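Local coordinates for protein ricin B lectin (Clostridium thermocellum, PDB 3VSF) that acts as an exo-beta-1,3-galactanase, probably hydrolysing glycosidic bonds of beta-1,3-galactan with its family 43 propeller domain, and carries a galactose-binding beta-trefoil lectin module, at residues N81-V86 / C115-P120; E130-M135 / A148-S153; H136-I141 / M183-N188. All blocks are in the same frame, centred on the assembly; numbering follows the deposited sequence.

Interaction 1 of 3, residues N81-V86 / C115-P120; sequences NLFLGV and CNIERP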
ATOM      1  N   ASN A  81     -25.092 -11.260   1.920  1.00 90.87           N
ATOM      2  CA  ASN A  81     -23.639 -11.308   2.056  1.00 89.80           C
ATOM      3  C   ASN A  81     -23.027 -12.434   1.226  1.00 88.27           C
ATOM      4  O   ASN A  81     -22.052 -13.063   1.637  1.00 86.59           O
ATOM      5  CB  ASN A  81     -23.240 -11.450   3.528  1.00 90.56           C
ATOM      6  CG  ASN A  81     -21.770 -11.153   3.767  1.00 89.04           C
ATOM      7  OD1 ASN A  81     -21.166 -10.340   3.068  1.00 84.83           O
ATOM      8  ND2 ASN A  81     -21.188 -11.814   4.761  1.00 86.97           N
ATOM      9  N   LEU A  82     -23.608 -12.681   0.056  1.00 88.34           N
ATOM     10  CA  LEU A  82     -23.115 -13.722  -0.839  1.00 87.51           C
ATOM     11  C   LEU A  82     -22.587 -13.126  -2.139  1.00 84.94           C
ATOM     12  O   LEU A  82     -22.860 -11.968  -2.459  1.00 84.26           O
ATOM     13  CB  LEU A  82     -24.221 -14.733  -1.147  1.00 86.31           C
ATOM     14  CG  LEU A  82     -24.805 -15.485   0.048  1.00 87.68           C
ATOM     15  CD1 LEU A  82     -25.953 -16.376  -0.397  1.00 89.84           C
ATOM     16  CD2 LEU A  82     -23.728 -16.300   0.749  1.00 85.23           C
ATOM     17  N   PHE A  83     -21.833 -13.926  -2.884  1.00 80.05           N
ATOM     18  CA  PHE A  83     -21.278 -13.491  -4.159  1.00 80.60           C
ATOM     19  C   PHE A  83     -22.370 -12.994  -5.101  1.00 82.08           C
ATOM     20  O   PHE A  83     -23.247 -13.757  -5.505  1.00 88.09           O
ATOM     21  CB  PHE A  83     -20.508 -14.632  -4.822  1.00 79.44           C
ATOM     22  CG  PHE A  83     -19.975 -14.293  -6.183  1.00 81.39           C
ATOM     23  CD1 PHE A  83     -19.715 -12.979  -6.532  1.00 82.70           C
ATOM     24  CD2 PHE A  83     -19.742 -15.286  -7.116  1.00 84.98           C
ATOM     25  CE1 PHE A  83     -19.229 -12.665  -7.783  1.00 83.34           C
ATOM     26  CE2 PHE A  83     -19.255 -14.976  -8.372  1.00 83.17           C
ATOM     27  CZ  PHE A  83     -18.998 -13.663  -8.705  1.00 82.23           C
ATOM     28  N   LEU A  84     -22.311 -11.712  -5.449  1.00 82.26           N
ATOM     29  CA  LEU A  84     -23.272 -11.124  -6.373  1.00 82.38           C
ATOM     30  C   LEU A  84     -22.664 -10.997  -7.768  1.00 84.54           C
ATOM     31  O   LEU A  84     -23.227 -11.489  -8.747  1.00 88.05           O
ATOM     32  CB  LEU A  84     -23.736  -9.755  -5.868  1.00 85.98           C
ATOM     33  CG  LEU A  84     -25.009  -9.147  -6.467  1.00 88.33           C
ATOM     34  CD1 LEU A  84     -25.422  -7.909  -5.686  1.00 90.03           C
ATOM     35  CD2 LEU A  84     -24.845  -8.816  -7.945  1.00 85.92           C
ATOM     36  N   GLY A  85     -21.515 -10.336  -7.856  1.00 83.14           N
ATOM     37  CA  GLY A  85     -20.849 -10.141  -9.131  1.00 83.33           C
ATOM     38  C   GLY A  85     -19.417  -9.660  -8.997  1.00 82.54           C
ATOM     39  O   GLY A  85     -19.028  -9.106  -7.970  1.00 81.02           O
ATOM     40  N   VAL A  86     -18.626  -9.885 -10.041  1.00 79.39           N
ATOM     41  CA  VAL A  86     -17.253  -9.401 -10.082  1.00 77.15           C
ATOM     42  C   VAL A  86     -17.163  -8.202 -11.017  1.00 80.29           C
ATOM     43  O   VAL A  86     -17.029  -8.354 -12.231  1.00 81.83           O
ATOM     44  CB  VAL A  86     -16.277 -10.495 -10.550  1.00 76.46           C
ATOM     45  CG1 VAL A  86     -14.868  -9.935 -10.674  1.00 75.18           C
ATOM     46  CG2 VAL A  86     -16.303 -11.672  -9.590  1.00 75.95           C
ATOM     47  N   CYS A 115     -22.722 -18.966  -3.197  1.00 82.44           N
ATOM     48  CA  CYS A 115     -21.331 -19.177  -2.804  1.00 80.60           C
ATOM     49  C   CYS A 115     -20.626 -17.885  -2.396  1.00 79.25           C
ATOM     50  O   CYS A 115     -21.185 -16.793  -2.502  1.00 78.89           O
ATOM     51  CB  CYS A 115     -20.553 -19.830  -3.949  1.00 76.97           C
ATOM     52  SG  CYS A 115     -20.236 -18.727  -5.348  1.00 78.63           S
ATOM     53  N   ASN A 116     -19.388 -18.029  -1.932  1.00 78.75           N
ATOM     54  CA  ASN A 116     -18.542 -16.890  -1.601  1.00 76.38           C
ATOM     55  C   ASN A 116     -17.370 -16.787  -2.567  1.00 75.78           C
ATOM     56  O   ASN A 116     -16.610 -17.740  -2.735  1.00 76.40           O
ATOM     57  CB  ASN A 116     -18.007 -17.009  -0.173  1.00 74.40           C
ATOM     58  CG  ASN A 116     -19.110 -17.077   0.863  1.00 81.82           C
ATOM     59  OD1 ASN A 116     -19.151 -17.995   1.683  1.00 81.71           O
ATOM     60  ND2 ASN A 116     -20.010 -16.100   0.836  1.00 81.00           N
ATOM     61  N   ILE A 117     -17.225 -15.632  -3.206  1.00 75.41           N
ATOM     62  CA  ILE A 117     -16.066 -15.377  -4.053  1.00 74.43           C
ATOM     63  C   ILE A 117     -15.364 -14.097  -3.624  1.00 76.09           C
ATOM     64  O   ILE A 117     -15.985 -13.041  -3.520  1.00 77.58           O
ATOM     65  CB  ILE A 117     -16.441 -15.292  -5.541  1.00 75.65           C
ATOM     66  CG1 ILE A 117     -16.608 -16.696  -6.121  1.00 77.23           C
ATOM     67  CG2 ILE A 117     -15.373 -14.539  -6.315  1.00 76.26           C
ATOM     68  CD1 ILE A 117     -16.591 -16.738  -7.629  1.00 79.40           C
ATOM     69  N   GLU A 118     -14.065 -14.199  -3.368  1.00 72.59           N
ATOM     70  CA  GLU A 118     -13.298 -13.058  -2.893  1.00 73.93           C
ATOM     71  C   GLU A 118     -11.881 -13.048  -3.455  1.00 72.62           C
ATOM     72  O   GLU A 118     -11.332 -14.093  -3.807  1.00 69.47           O
ATOM     73  CB  GLU A 118     -13.277 -13.028  -1.364  1.00 74.69           C
ATOM     74  CG  GLU A 118     -12.744 -14.296  -0.713  1.00 73.46           C
ATOM     75  CD  GLU A 118     -13.064 -14.366   0.770  1.00 77.56           C
ATOM     76  OE1 GLU A 118     -12.245 -14.923   1.533  1.00 79.30           O
ATOM     77  OE2 GLU A 118     -14.136 -13.870   1.175  1.00 72.48           O
ATOM     78  N   ARG A 119     -11.302 -11.855  -3.537  1.00 70.53           N
ATOM     79  CA  ARG A 119      -9.958 -11.670  -4.079  1.00 70.30           C
ATOM     80  C   ARG A 119      -9.809 -12.206  -5.501  1.00 69.74           C
ATOM     81  O   ARG A 119      -8.932 -13.026  -5.769  1.00 68.42           O
ATOM     82  CB  ARG A 119      -8.915 -12.306  -3.157  1.00 70.00           C
ATOM     83  CG  ARG A 119      -8.929 -11.738  -1.752  1.00 67.17           C
ATOM     84  CD  ARG A 119      -7.754 -12.235  -0.933  1.00 68.60           C
ATOM     85  NE  ARG A 119      -7.681 -11.548   0.352  1.00 69.26           N
ATOM     86  CZ  ARG A 119      -7.168 -10.334   0.519  1.00 70.80           C
ATOM     87  NH1 ARG A 119      -6.680  -9.671  -0.522  1.00 68.75           N
ATOM     88  NH2 ARG A 119      -7.143  -9.781   1.724  1.00 71.55           N
ATOM     89  N   PRO A 120     -10.667 -11.736  -6.420  1.00 68.57           N
ATOM     90  CA  PRO A 120     -10.559 -12.127  -7.828  1.00 68.96           C
ATOM     91  C   PRO A 120      -9.452 -11.351  -8.534  1.00 68.53           C
ATOM     92  O   PRO A 120      -9.400 -10.125  -8.433  1.00 70.94           O
ATOM     93  CB  PRO A 120     -11.921 -11.731  -8.397  1.00 69.22           C
ATOM     94  CG  PRO A 120     -12.337 -10.569  -7.569  1.00 71.64           C
ATOM     95  CD  PRO A 120     -11.812 -10.838  -6.184  1.00 68.45           C
TER

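Interaction 2 of 3, residues E130-M135 / A148-S153; sequences EFVMWM and AAVAYS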
ATOM      1  N   GLU A 130      -6.048 -14.371 -24.519  1.00 83.22           N
ATOM      2  CA  GLU A 130      -7.264 -14.338 -23.716  1.00 85.33           C
ATOM      3  C   GLU A 130      -6.944 -14.045 -22.254  1.00 83.98           C
ATOM      4  O   GLU A 130      -5.877 -14.403 -21.757  1.00 81.76           O
ATOM      5  CB  GLU A 130      -8.025 -15.660 -23.844  1.00 87.45           C
ATOM      6  CG  GLU A 130      -7.235 -16.880 -23.400  1.00 85.20           C
ATOM      7  CD  GLU A 130      -7.912 -18.183 -23.771  1.00 90.86           C
ATOM      8  OE1 GLU A 130      -7.359 -19.256 -23.451  1.00 93.48           O
ATOM      9  OE2 GLU A 130      -8.999 -18.136 -24.388  1.00 90.71           O
ATOM     10  N   PHE A 131      -7.875 -13.385 -21.572  1.00 82.80           N
ATOM     11  CA  PHE A 131      -7.676 -12.995 -20.180  1.00 80.73           C
ATOM     12  C   PHE A 131      -8.177 -14.066 -19.216  1.00 77.15           C
ATOM     13  O   PHE A 131      -9.367 -14.372 -19.179  1.00 76.50           O
ATOM     14  CB  PHE A 131      -8.378 -11.667 -19.895  1.00 82.16           C
ATOM     15  CG  PHE A 131      -7.874 -10.523 -20.729  1.00 83.39           C
ATOM     16  CD1 PHE A 131      -6.840  -9.721 -20.275  1.00 85.95           C
ATOM     17  CD2 PHE A 131      -8.435 -10.248 -21.964  1.00 84.62           C
ATOM     18  CE1 PHE A 131      -6.375  -8.667 -21.038  1.00 87.07           C
ATOM     19  CE2 PHE A 131      -7.974  -9.194 -22.731  1.00 87.75           C
ATOM     20  CZ  PHE A 131      -6.942  -8.403 -22.267  1.00 87.55           C
ATOM     21  N   VAL A 132      -7.261 -14.626 -18.433  1.00 75.42           N
ATOM     22  CA  VAL A 132      -7.608 -15.649 -17.454  1.00 73.71           C
ATOM     23  C   VAL A 132      -7.850 -15.027 -16.082  1.00 75.67           C
ATOM     24  O   VAL A 132      -7.072 -14.189 -15.624  1.00 78.46           O
ATOM     25  CB  VAL A 132      -6.504 -16.718 -17.345  1.00 74.56           C
ATOM     26  CG1 VAL A 132      -6.888 -17.778 -16.324  1.00 73.85           C
ATOM     27  CG2 VAL A 132      -6.246 -17.349 -18.705  1.00 76.34           C
ATOM     28  N   MET A 133      -8.935 -15.438 -15.432  1.00 72.80           N
ATOM     29  CA  MET A 133      -9.303 -14.891 -14.130  1.00 71.22           C
ATOM     30  C   MET A 133      -9.326 -15.959 -13.038  1.00 70.45           C
ATOM     31  O   MET A 133      -9.962 -17.001 -13.190  1.00 73.52           O
ATOM     32  CB  MET A 133     -10.664 -14.196 -14.210  1.00 70.49           C
ATOM     33  CG  MET A 133     -11.266 -13.855 -12.858  1.00 68.18           C
ATOM     34  SD  MET A 133     -12.842 -12.991 -12.995  1.00 71.28           S
ATOM     35  CE  MET A 133     -13.417 -13.067 -11.302  1.00 70.44           C
ATOM     36  N   TRP A 134      -8.630 -15.688 -11.939  1.00 69.46           N
ATOM     37  CA  TRP A 134      -8.613 -16.589 -10.794  1.00 67.96           C
ATOM     38  C   TRP A 134      -9.298 -15.946  -9.594  1.00 67.85           C
ATOM     39  O   TRP A 134      -9.515 -14.734  -9.574  1.00 69.26           O
ATOM     40  CB  TRP A 134      -7.179 -16.979 -10.440  1.00 66.08           C
ATOM     41  CG  TRP A 134      -6.538 -17.860 -11.464  1.00 68.55           C
ATOM     42  CD1 TRP A 134      -6.031 -17.478 -12.671  1.00 68.10           C
ATOM     43  CD2 TRP A 134      -6.336 -19.274 -11.371  1.00 70.07           C
ATOM     44  NE1 TRP A 134      -5.526 -18.570 -13.337  1.00 72.45           N
ATOM     45  CE2 TRP A 134      -5.700 -19.685 -12.559  1.00 71.40           C
ATOM     46  CE3 TRP A 134      -6.631 -20.235 -10.398  1.00 68.79           C
ATOM     47  CZ2 TRP A 134      -5.354 -21.011 -12.801  1.00 70.89           C
ATOM     48  CZ3 TRP A 134      -6.285 -21.552 -10.639  1.00 70.16           C
ATOM     49  CH2 TRP A 134      -5.654 -21.929 -11.831  1.00 71.39           C
ATOM     50  N   MET A 135      -9.636 -16.757  -8.596  1.00 65.93           N
ATOM     51  CA  MET A 135     -10.343 -16.259  -7.422  1.00 66.11           C
ATOM     52  C   MET A 135     -10.412 -17.301  -6.309  1.00 67.64           C
ATOM     53  O   MET A 135      -9.841 -18.385  -6.421  1.00 68.91           O
ATOM     54  CB  MET A 135     -11.757 -15.818  -7.808  1.00 69.33           C
ATOM     55  CG  MET A 135     -12.683 -16.967  -8.172  1.00 71.76           C
ATOM     56  SD  MET A 135     -13.763 -16.593  -9.567  1.00 73.03           S
ATOM     57  CE  MET A 135     -12.583 -16.579 -10.914  1.00 69.71           C
ATOM     58  N   ALA A 148      -9.801 -22.949  -5.345  1.00 69.11           N
ATOM     59  CA  ALA A 148      -9.639 -21.861  -6.298  1.00 66.94           C
ATOM     60  C   ALA A 148     -10.640 -22.016  -7.434  1.00 71.09           C
ATOM     61  O   ALA A 148     -11.142 -23.112  -7.684  1.00 71.97           O
ATOM     62  CB  ALA A 148      -8.221 -21.839  -6.841  1.00 64.41           C
ATOM     63  N   ALA A 149     -10.934 -20.916  -8.117  1.00 70.04           N
ATOM     64  CA  ALA A 149     -11.850 -20.943  -9.251  1.00 68.73           C
ATOM     65  C   ALA A 149     -11.229 -20.223 -10.442  1.00 70.79           C
ATOM     66  O   ALA A 149     -10.401 -19.329 -10.272  1.00 71.74           O
ATOM     67  CB  ALA A 149     -13.180 -20.313  -8.877  1.00 69.41           C
ATOM     68  N   VAL A 150     -11.628 -20.619 -11.646  1.00 71.43           N
ATOM     69  CA  VAL A 150     -11.040 -20.063 -12.858  1.00 71.38           C
ATOM     70  C   VAL A 150     -12.100 -19.636 -13.870  1.00 71.52           C
ATOM     71  O   VAL A 150     -13.183 -20.215 -13.936  1.00 73.93           O
ATOM     72  CB  VAL A 150     -10.085 -21.071 -13.529  1.00 75.66           C
ATOM     73  CG1 VAL A 150      -9.308 -20.402 -14.651  1.00 75.59           C
ATOM     74  CG2 VAL A 150      -9.133 -21.664 -12.504  1.00 72.52           C
ATOM     75  N   ALA A 151     -11.772 -18.615 -14.654  1.00 69.51           N
ATOM     76  CA  ALA A 151     -12.630 -18.146 -15.734  1.00 71.52           C
ATOM     77  C   ALA A 151     -11.760 -17.478 -16.789  1.00 73.41           C
ATOM     78  O   ALA A 151     -10.554 -17.329 -16.596  1.00 75.19           O
ATOM     79  CB  ALA A 151     -13.667 -17.172 -15.204  1.00 73.23           C
ATOM     80  N   TYR A 152     -12.360 -17.081 -17.907  1.00 75.89           N
ATOM     81  CA  TYR A 152     -11.605 -16.410 -18.960  1.00 76.90           C
ATOM     82  C   TYR A 152     -12.499 -15.745 -20.000  1.00 78.82           C
ATOM     83  O   TYR A 152     -13.695 -16.028 -20.085  1.00 79.57           O
ATOM     84  CB  TYR A 152     -10.634 -17.382 -19.637  1.00 78.65           C
ATOM     85  CG  TYR A 152     -11.302 -18.431 -20.496  1.00 82.05           C
ATOM     86  CD1 TYR A 152     -11.290 -18.332 -21.881  1.00 86.01           C
ATOM     87  CD2 TYR A 152     -11.944 -19.520 -19.922  1.00 83.64           C
ATOM     88  CE1 TYR A 152     -11.898 -19.289 -22.672  1.00 88.06           C
ATOM     89  CE2 TYR A 152     -12.557 -20.481 -20.704  1.00 86.68           C
ATOM     90  CZ  TYR A 152     -12.530 -20.360 -22.078  1.00 87.90           C
ATOM     91  OH  TYR A 152     -13.140 -21.317 -22.857  1.00 91.36           O
ATOM     92  N   SER A 153     -11.902 -14.856 -20.787  1.00 77.35           N
ATOM     93  CA  SER A 153     -12.621 -14.127 -21.822  1.00 78.20           C
ATOM     94  C   SER A 153     -11.654 -13.646 -22.898  1.00 82.45           C
ATOM     95  O   SER A 153     -10.468 -13.450 -22.632  1.00 82.49           O
ATOM     96  CB  SER A 153     -13.364 -12.935 -21.216  1.00 78.60           C
ATOM     97  OG  SER A 153     -13.999 -12.163 -22.219  1.00 81.66           O
TER

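Interaction 3 of 3, residues H136-I141 / M183-N188; sequences HWENGI and MSRDCN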
ATOM      1  N   HIS A 136     -11.115 -16.955  -5.235  1.00 66.90           N
ATOM      2  CA  HIS A 136     -11.296 -17.853  -4.101  1.00 67.41           C
ATOM      3  C   HIS A 136     -12.770 -18.225  -3.974  1.00 73.17           C
ATOM      4  O   HIS A 136     -13.634 -17.349  -3.939  1.00 74.19           O
ATOM      5  CB  HIS A 136     -10.807 -17.186  -2.815  1.00 68.06           C
ATOM      6  CG  HIS A 136     -11.023 -18.009  -1.583  1.00 70.45           C
ATOM      7  ND1 HIS A 136     -11.113 -17.453  -0.324  1.00 68.85           N
ATOM      8  CD2 HIS A 136     -11.163 -19.345  -1.415  1.00 72.29           C
ATOM      9  CE1 HIS A 136     -11.302 -18.411   0.566  1.00 70.71           C
ATOM     10  NE2 HIS A 136     -11.336 -19.568  -0.070  1.00 71.97           N
ATOM     11  N   TRP A 137     -13.053 -19.523  -3.907  1.00 72.00           N
ATOM     12  CA  TRP A 137     -14.434 -19.997  -3.869  1.00 69.33           C
ATOM     13  C   TRP A 137     -14.781 -20.669  -2.543  1.00 69.35           C
ATOM     14  O   TRP A 137     -13.979 -21.420  -1.987  1.00 69.15           O
ATOM     15  CB  TRP A 137     -14.698 -20.961  -5.029  1.00 72.43           C
ATOM     16  CG  TRP A 137     -16.147 -21.309  -5.206  1.00 74.39           C
ATOM     17  CD1 TRP A 137     -17.052 -20.668  -6.002  1.00 74.88           C
ATOM     18  CD2 TRP A 137     -16.857 -22.382  -4.577  1.00 71.25           C
ATOM     19  NE1 TRP A 137     -18.280 -21.275  -5.906  1.00 73.15           N
ATOM     20  CE2 TRP A 137     -18.187 -22.329  -5.038  1.00 72.82           C
ATOM     21  CE3 TRP A 137     -16.498 -23.380  -3.667  1.00 73.63           C
ATOM     22  CZ2 TRP A 137     -19.158 -23.238  -4.620  1.00 74.06           C
ATOM     23  CZ3 TRP A 137     -17.464 -24.282  -3.254  1.00 75.42           C
ATOM     24  CH2 TRP A 137     -18.777 -24.203  -3.731  1.00 74.59           C
ATOM     25  N   GLU A 138     -15.983 -20.393  -2.045  1.00 69.82           N
ATOM     26  CA  GLU A 138     -16.477 -21.009  -0.818  1.00 73.67           C
ATOM     27  C   GLU A 138     -17.961 -21.350  -0.932  1.00 74.31           C
ATOM     28  O   GLU A 138     -18.648 -20.872  -1.833  1.00 73.58           O
ATOM     29  CB  GLU A 138     -16.230 -20.099   0.388  1.00 74.72           C
ATOM     30  CG  GLU A 138     -14.765 -19.963   0.777  1.00 73.10           C
ATOM     31  CD  GLU A 138     -14.159 -21.272   1.253  1.00 75.07           C
ATOM     32  OE1 GLU A 138     -12.925 -21.324   1.439  1.00 74.59           O
ATOM     33  OE2 GLU A 138     -14.915 -22.248   1.445  1.00 77.14           O
ATOM     34  N   ASN A 139     -18.449 -22.175  -0.011  1.00 72.30           N
ATOM     35  CA  ASN A 139     -19.828 -22.658  -0.059  1.00 75.42           C
ATOM     36  C   ASN A 139     -20.890 -21.572   0.080  1.00 77.35           C
ATOM     37  O   ASN A 139     -21.928 -21.625  -0.576  1.00 78.18           O
ATOM     38  CB  ASN A 139     -20.059 -23.731   1.008  1.00 75.72           C
ATOM     39  CG  ASN A 139     -19.447 -25.064   0.636  1.00 79.20           C
ATOM     40  OD1 ASN A 139     -19.275 -25.371  -0.544  1.00 81.92           O
ATOM     41  ND2 ASN A 139     -19.120 -25.867   1.641  1.00 76.88           N
ATOM     42  N   GLY A 140     -20.630 -20.594   0.939  1.00 78.71           N
ATOM     43  CA  GLY A 140     -21.638 -19.611   1.290  1.00 78.97           C
ATOM     44  C   GLY A 140     -22.327 -20.059   2.561  1.00 78.34           C
ATOM     45  O   GLY A 140     -23.137 -19.337   3.141  1.00 78.44           O
ATOM     46  N   ILE A 141     -21.995 -21.273   2.987  1.00 74.68           N
ATOM     47  CA  ILE A 141     -22.497 -21.831   4.235  1.00 76.70           C
ATOM     48  C   ILE A 141     -21.350 -21.940   5.230  1.00 75.20           C
ATOM     49  O   ILE A 141     -21.542 -21.803   6.439  1.00 73.68           O
ATOM     50  CB  ILE A 141     -23.113 -23.226   4.018  1.00 79.92           C
ATOM     51  CG1 ILE A 141     -24.327 -23.135   3.089  1.00 80.93           C
ATOM     52  CG2 ILE A 141     -23.506 -23.852   5.347  1.00 75.29           C
ATOM     53  CD1 ILE A 141     -25.456 -22.289   3.641  1.00 83.37           C
ATOM     54  N   MET A 183      -5.545 -26.872   0.297  1.00 69.64           N
ATOM     55  CA  MET A 183      -6.469 -25.783   0.589  1.00 69.83           C
ATOM     56  C   MET A 183      -6.018 -24.525  -0.146  1.00 67.77           C
ATOM     57  O   MET A 183      -4.825 -24.317  -0.362  1.00 66.21           O
ATOM     58  CB  MET A 183      -6.544 -25.518   2.094  1.00 71.07           C
ATOM     59  CG  MET A 183      -7.016 -26.709   2.914  1.00 71.55           C
ATOM     60  SD  MET A 183      -7.328 -26.308   4.644  1.00 75.88           S
ATOM     61  CE  MET A 183      -8.728 -25.203   4.491  1.00 69.82           C
ATOM     62  N   SER A 184      -6.978 -23.692  -0.534  1.00 65.99           N
ATOM     63  CA  SER A 184      -6.672 -22.478  -1.282  1.00 66.53           C
ATOM     64  C   SER A 184      -7.657 -21.362  -0.957  1.00 70.18           C
ATOM     65  O   SER A 184      -8.767 -21.327  -1.491  1.00 68.19           O
ATOM     66  CB  SER A 184      -6.679 -22.763  -2.785  1.00 64.24           C
ATOM     67  OG  SER A 184      -6.493 -21.575  -3.533  1.00 61.08           O
ATOM     68  N   ARG A 185      -7.246 -20.452  -0.080  1.00 70.89           N
ATOM     69  CA  ARG A 185      -8.086 -19.317   0.291  1.00 70.96           C
ATOM     70  C   ARG A 185      -7.599 -18.022  -0.357  1.00 69.37           C
ATOM     71  O   ARG A 185      -7.686 -17.865  -1.575  1.00 68.47           O
ATOM     72  CB  ARG A 185      -8.165 -19.173   1.813  1.00 71.44           C
ATOM     73  CG  ARG A 185      -8.883 -20.326   2.497  1.00 72.30           C
ATOM     74  CD  ARG A 185      -9.430 -19.917   3.854  1.00 76.47           C
ATOM     75  NE  ARG A 185     -10.350 -20.912   4.396  1.00 72.04           N
ATOM     76  CZ  ARG A 185     -10.026 -21.807   5.323  1.00 72.81           C
ATOM     77  NH1 ARG A 185      -8.796 -21.833   5.822  1.00 74.50           N
ATOM     78  NH2 ARG A 185     -10.930 -22.676   5.756  1.00 71.17           N
ATOM     79  N   ASP A 186      -7.096 -17.097   0.455  1.00 70.36           N
ATOM     80  CA  ASP A 186      -6.568 -15.838  -0.064  1.00 67.03           C
ATOM     81  C   ASP A 186      -5.545 -16.111  -1.158  1.00 64.46           C
ATOM     82  O   ASP A 186      -4.598 -16.871  -0.956  1.00 65.58           O
ATOM     83  CB  ASP A 186      -5.946 -15.005   1.058  1.00 71.31           C
ATOM     84  CG  ASP A 186      -6.985 -14.430   2.002  1.00 74.01           C
ATOM     85  OD1 ASP A 186      -8.085 -15.013   2.103  1.00 72.97           O
ATOM     86  OD2 ASP A 186      -6.701 -13.395   2.643  1.00 69.26           O
ATOM     87  N   CYS A 187      -5.737 -15.490  -2.318  1.00 63.00           N
ATOM     88  CA  CYS A 187      -4.922 -15.801  -3.485  1.00 65.10           C
ATOM     89  C   CYS A 187      -4.495 -14.563  -4.268  1.00 68.36           C
ATOM     90  O   CYS A 187      -4.878 -13.440  -3.939  1.00 69.62           O
ATOM     91  CB  CYS A 187      -5.683 -16.744  -4.415  1.00 64.55           C
ATOM     92  SG  CYS A 187      -7.195 -16.024  -5.091  1.00 67.29           S
ATOM     93  N   ASN A 188      -3.701 -14.789  -5.311  1.00 67.95           N
ATOM     94  CA  ASN A 188      -3.253 -13.725  -6.200  1.00 68.00           C
ATOM     95  C   ASN A 188      -2.511 -14.307  -7.401  1.00 66.98           C
ATOM     96  O   ASN A 188      -2.006 -15.427  -7.340  1.00 66.46           O
ATOM     97  CB  ASN A 188      -2.357 -12.738  -5.450  1.00 67.33           C
ATOM     98  CG  ASN A 188      -2.471 -11.324  -5.986  1.00 69.84           C
ATOM     99  OD1 ASN A 188      -2.750 -11.116  -7.167  1.00 69.81           O
ATOM    100  ND2 ASN A 188      -2.262 -10.343  -5.116  1.00 68.14           N
TER

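Interaction 1 of 3, residues N81-V86 / C115-P120
Two neighbouring blades of the five-bladed beta-propeller of family 43 meet here, with F83 and V86 of one blade lying on I117 and P120 of the first strand of the next. The strands are layered across a blade interface, not paired edge to edge: their axes approach to 6.7 Å and diverge by 41°. F83 carries most of the contact. With its CG anti to the backbone N (chi1 176°), the ring reaches across to the other strand and takes the side chain of I117 on one face. I117 CB stands over that face, 3.8 Å from the ring centroid, in a CH-pi contact, while CD1 runs out over the rim to 3.3 Å from F83 CE2. A second neighbour comes in at the ring edge: C115 SG lies near the ring plane, 3.9 Å from F83 CD2, a sulfur-aromatic contact made from the side. Where the segments come nearest, the backbone joins in, F83 N donating to C115 O at 3.0 Å. Further along, V86 CG1 rests on the ring of P120, 4.1 Å from its CG, the two side chains running past each other in opposite directions. At the other end, L82 CD2 touches N116 ND2. From strand 131-138, M133 packs on both V86 and P120, and M135 on I117. Between these segments one backbone hydrogen bond accompanies apolar and aromatic packing; E118, turned away, adds a salt bridge to R77 of the other blade, so polar pairing between the blades lies mostly beside this apolar patch.

Interaction 2 of 3, residues E130-M135 / A148-S153
Strands 131-135 and 148-153 run antiparallel in a beta hairpin, their axes 4.4 Å apart at closest and their directions 158° apart, with F131-S153, M133-A151 and M135-A149 as hydrogen-bonded pairs and V132-Y152 and W134-V150 as the non-hydrogen-bonded pairs between them. In the middle pair M133 N bonds to A151 O at 2.7 Å and A151 N returns the bond to M133 O. At the M135 end the bonding slackens, the one from M135 N to A149 O being weak. On the face shared by V132, W134, V150 and Y152, V150 CG2 sits over the six-membered ring of W134, 3.4 Å from its centroid, in a CH-pi contact; both side chains lean the same way. W134 has CG anti to its carbonyl carbon (chi1 -69°), which swings the indole back over the partner strand, where A148 CB meets the ring edge. V150 CG1 also touches V132 CG1, at 3.9 Å. On the other face M135 bends at chi2 and chi3 and folds over A149, its CG 3.5 Å from A149 CB, while its CE carries on toward A151. At the far end E130 OE2 comes to 3.4 Å from Y152 CD1, the carboxylate and ring planes 63° apart, but E130 has its ion pairs with K219 and K154, and K219 makes a cation-pi contact with Y152. Strand 116-124 pairs with the other edge of strand 131-138, and strand 161-166 continues the blade beyond 147-153; the W134 indole NH reaches Y218 O and its ring meets F199 of the next blade, while M133 and M135 pack on L104 of the preceding one.

Interaction 3 of 3, residues H136-I141 / M183-N188
H136 and R185 form a side-chain-on-backbone contact at a blade junction, where the end of strand 131-138 meets the loop leading into 187-191, the first strand of the next blade. The imidazole lies flat against the loop: R185 CA stands over the ring centre in a CH-pi contact, 3.3 Å from the centroid. Having CG anti to the backbone N (chi1 177°), H136 sends its ring out along the start of the R185 side chain, and R185 CB comes to 3.5 Å from H136 CE1. S184 O lies close to the ring as well, 3.1 Å from H136 CD2, without bonding to it. The ring's rotation is set from two strands: H136 NE2 donates to E138 OE1 at 2.8 Å on its own strand, on the anti side of the carboxylate, and ND1 has a weak bond to E118 on neighbouring strand 116-124. E138 OE1 also faces R185 NE, in a long salt bridge of 3.9 Å; the guanidinium has its stronger partner in Y143 O. Near the ring's root, C187 SG approaches H136 N. The contact thus joins the second strand of one blade to the segment entering the first strand of the next, in the five-bladed beta-propeller of glycoside hydrolase family 43.

Overall arrangement
All three contacts are largely buried and share the blade that runs from strand 116-124 to strand 161-166. Interaction 2 lies within it, pairing its second and third strands through backbone bonds; interactions 1 and 3 join it to the blades before and after. Interaction 1 does so with apolar side chains, and its layer merges with interaction 2 where I117 CD1 meets M135 SD at 3.4 Å. Interaction 3 is smaller and more polar, with partly exposed R185 and D186 alongside buried H136 and E138. Strand 131-138 serves both interactions 2 and 3, while N116 O with E138 N and the R119-D186 salt bridge tie interaction 1 to interaction 3.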